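1,3-alpha-isomaltosidase (PDB 5X3I) hydrolyses the alpha-1,3-glucosidic linkages of the cyclic tetrasaccharide cyclobis-(1-6)-alpha-nigerosyl inside the cell, yielding isomaltose. Local coordinates at residues 345-350 against 369-374. The protein carries 1 engineered substitution. Sequence-based numbering, arbitrary orientation.
Sequences WRDAVY and DGAWPD
W345 sets CE3 and CZ3 over one face of the W372 indole, with CE3 3.6 Å from W372 CD2. The six-membered rings meet obliquely, inclined by 54° with centroids 5.0 Å apart. At the rim of W372, close to its plane, R346 O sits 3.4 Å from CD1. Two waters tie the same residues together. One accepts from both R346 NE and W372 NE1, lying in the plane of the guanidinium and of the indole; the other donates to R346 O and accepts from W372 N.

R346 sets CG anti to its backbone N (chi1 -178°) and bends at chi3, which lays the guanidinium flat against A371: the methyl CB covers one face, 3.4 Å from NH2. That nitrogen also bonds N309 O. The same methyl CB also lies 3.4 Å from D347 OD2, which takes the single direct hydrogen bond of the contact, from A371 N at 2.8 Å and 156°, using its anti lone pair. D347 fills the third place of a type II turn from W345 to A348, whose backbone presents the carboxylate to the loop.

With an alanine in place of W372, W345 CE3 and CZ3 would probably face a gap and the water on R346 NE would lose its indole donor. W336 and F463 meet W345 edge-to-face, and M378 of helix 375-384 touches both tryptophans. The contact joins the turn at 345-348 to the loop leading into that helix, within the family 31 TIM-barrel domain, away from the probable active-site residues. The chemistry is divided: a carbon-to-carbon contact between two buried tryptophans, with W372 NE1 turned to water, and toward the surface the D347 carboxylate holding A371 N, while one water bridges R346 O and W372 N and another joins the R346 and W372 side-chain N-H groups.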
loop_
_atom_site.group_PDB
_atom_site.type_symbol
_atom_site.label_atom_id
_atom_site.label_comp_id
_atom_site.label_asym_id
_atom_site.label_seq_id
_atom_site.Cartn_x
_atom_site.Cartn_y
_atom_site.Cartn_z
ATOM N N TRP A 345 0.809 7.414 -25.139
ATOM C CA TRP A 345 -0.471 6.798 -25.513
ATOM C C TRP A 345 -0.247 5.615 -26.471
ATOM O O TRP A 345 0.555 5.709 -27.387
ATOM C CB TRP A 345 -1.408 7.816 -26.174
ATOM C CG TRP A 345 -1.953 8.901 -25.290
ATOM C CD1 TRP A 345 -1.454 10.163 -25.130
ATOM C CD2 TRP A 345 -3.128 8.832 -24.481
ATOM N NE1 TRP A 345 -2.243 10.881 -24.258
ATOM C CE2 TRP A 345 -3.275 10.082 -23.844
ATOM C CE3 TRP A 345 -4.072 7.835 -24.230
ATOM C CZ2 TRP A 345 -4.319 10.353 -22.978
ATOM C CZ3 TRP A 345 -5.109 8.111 -23.364
ATOM C CH2 TRP A 345 -5.223 9.358 -22.748
ATOM N N ARG A 346 -0.945 4.511 -26.255
ATOM C CA ARG A 346 -0.837 3.382 -27.169
ATOM C C ARG A 346 -1.159 3.795 -28.610
ATOM O O ARG A 346 -2.087 4.575 -28.850
ATOM C CB ARG A 346 -1.749 2.232 -26.751
ATOM C CG ARG A 346 -1.619 1.011 -27.656
ATOM C CD ARG A 346 -2.082 -0.268 -26.962
ATOM N NE ARG A 346 -3.524 -0.317 -26.773
ATOM C CZ ARG A 346 -4.356 -1.019 -27.533
ATOM N NH1 ARG A 346 -3.899 -1.730 -28.557
ATOM N NH2 ARG A 346 -5.649 -1.021 -27.261
ATOM N N ASP A 347 -0.357 3.249 -29.523
ATOM C CA ASP A 347 -0.377 3.496 -30.970
ATOM C C ASP A 347 -0.028 4.920 -31.375
ATOM O O ASP A 347 -0.319 5.330 -32.490
ATOM C CB ASP A 347 -1.751 3.151 -31.554
ATOM C CG ASP A 347 -2.092 1.696 -31.400
ATOM O OD1 ASP A 347 -1.157 0.880 -31.397
ATOM O OD2 ASP A 347 -3.287 1.359 -31.270
ATOM N N ALA A 348 0.659 5.648 -30.507
ATOM C CA ALA A 348 1.161 6.962 -30.883
ATOM C C ALA A 348 2.326 6.790 -31.842
ATOM O O ALA A 348 3.086 5.835 -31.726
ATOM C CB ALA A 348 1.591 7.754 -29.669
ATOM N N VAL A 349 2.468 7.722 -32.774
ATOM C CA VAL A 349 3.537 7.667 -33.764
ATOM C C VAL A 349 4.502 8.846 -33.607
ATOM O O VAL A 349 4.093 9.997 -33.548
ATOM C CB VAL A 349 2.955 7.641 -35.188
ATOM C CG1 VAL A 349 4.053 7.766 -36.224
ATOM C CG2 VAL A 349 2.152 6.367 -35.395
ATOM N N TYR A 350 5.786 8.545 -33.502
ATOM C CA TYR A 350 6.786 9.558 -33.186
ATOM C C TYR A 350 8.180 9.090 -33.581
ATOM O O TYR A 350 8.418 7.903 -33.738
ATOM C CB TYR A 350 6.755 9.882 -31.689
ATOM C CG TYR A 350 6.984 8.660 -30.841
ATOM C CD1 TYR A 350 5.952 7.772 -30.577
ATOM C CD2 TYR A 350 8.246 8.372 -30.329
ATOM C CE1 TYR A 350 6.167 6.630 -29.813
ATOM C CE2 TYR A 350 8.465 7.238 -29.558
ATOM C CZ TYR A 350 7.419 6.374 -29.311
ATOM O OH TYR A 350 7.622 5.257 -28.561
ATOM N N ASP A 369 -7.099 5.006 -36.959
ATOM C CA ASP A 369 -7.405 3.609 -36.684
ATOM C C ASP A 369 -6.727 3.086 -35.411
ATOM O O ASP A 369 -6.838 1.909 -35.084
ATOM C CB ASP A 369 -7.013 2.755 -37.888
ATOM C CG ASP A 369 -7.629 3.267 -39.191
ATOM O OD1 ASP A 369 -8.686 3.934 -39.142
ATOM O OD2 ASP A 369 -7.059 3.012 -40.275
ATOM N N GLY A 370 -6.016 3.954 -34.702
ATOM C CA GLY A 370 -5.306 3.537 -33.503
ATOM C C GLY A 370 -6.204 3.389 -32.288
ATOM O O GLY A 370 -7.380 3.756 -32.328
ATOM N N ALA A 371 -5.648 2.870 -31.193
ATOM C CA ALA A 371 -6.422 2.717 -29.966
ATOM C C ALA A 371 -6.901 4.061 -29.388
ATOM O O ALA A 371 -7.945 4.124 -28.755
ATOM C CB ALA A 371 -5.609 1.966 -28.930
ATOM N N TRP A 372 -6.123 5.119 -29.594
ATOM C CA TRP A 372 -6.470 6.454 -29.112
ATOM C C TRP A 372 -6.320 7.465 -30.253
ATOM O O TRP A 372 -5.323 8.171 -30.339
ATOM C CB TRP A 372 -5.594 6.850 -27.903
ATOM C CG TRP A 372 -5.590 5.808 -26.831
ATOM C CD1 TRP A 372 -4.730 4.760 -26.723
ATOM C CD2 TRP A 372 -6.511 5.683 -25.743
ATOM N NE1 TRP A 372 -5.038 4.000 -25.627
ATOM C CE2 TRP A 372 -6.132 4.539 -25.004
ATOM C CE3 TRP A 372 -7.614 6.428 -25.308
ATOM C CZ2 TRP A 372 -6.827 4.115 -23.872
ATOM C CZ3 TRP A 372 -8.298 6.015 -24.181
ATOM C CH2 TRP A 372 -7.907 4.865 -23.477
ATOM N N PRO A 373 -7.310 7.519 -31.150
ATOM C CA PRO A 373 -7.188 8.387 -32.328
ATOM C C PRO A 373 -7.090 9.860 -31.968
ATOM O O PRO A 373 -6.401 10.592 -32.656
ATOM C CB PRO A 373 -8.470 8.103 -33.119
ATOM C CG PRO A 373 -9.414 7.548 -32.130
ATOM C CD PRO A 373 -8.586 6.794 -31.126
ATOM N N ASP A 374 -7.811 10.299 -30.946
ATOM C CA ASP A 374 -7.755 11.704 -30.548
ATOM C C ASP A 374 -7.891 11.872 -29.035
ATOM O O ASP A 374 -8.951 12.228 -28.553
ATOM C CB ASP A 374 -8.842 12.494 -31.283
ATOM C CG ASP A 374 -8.621 13.991 -31.223
ATOM O OD1 ASP A 374 -7.828 14.460 -30.383
ATOM O OD2 ASP A 374 -9.256 14.713 -32.017
HETATM O O HOH W 1 -4.369 1.367 -24.572
HETATM O O HOH W 2 -3.458 6.314 -30.650
#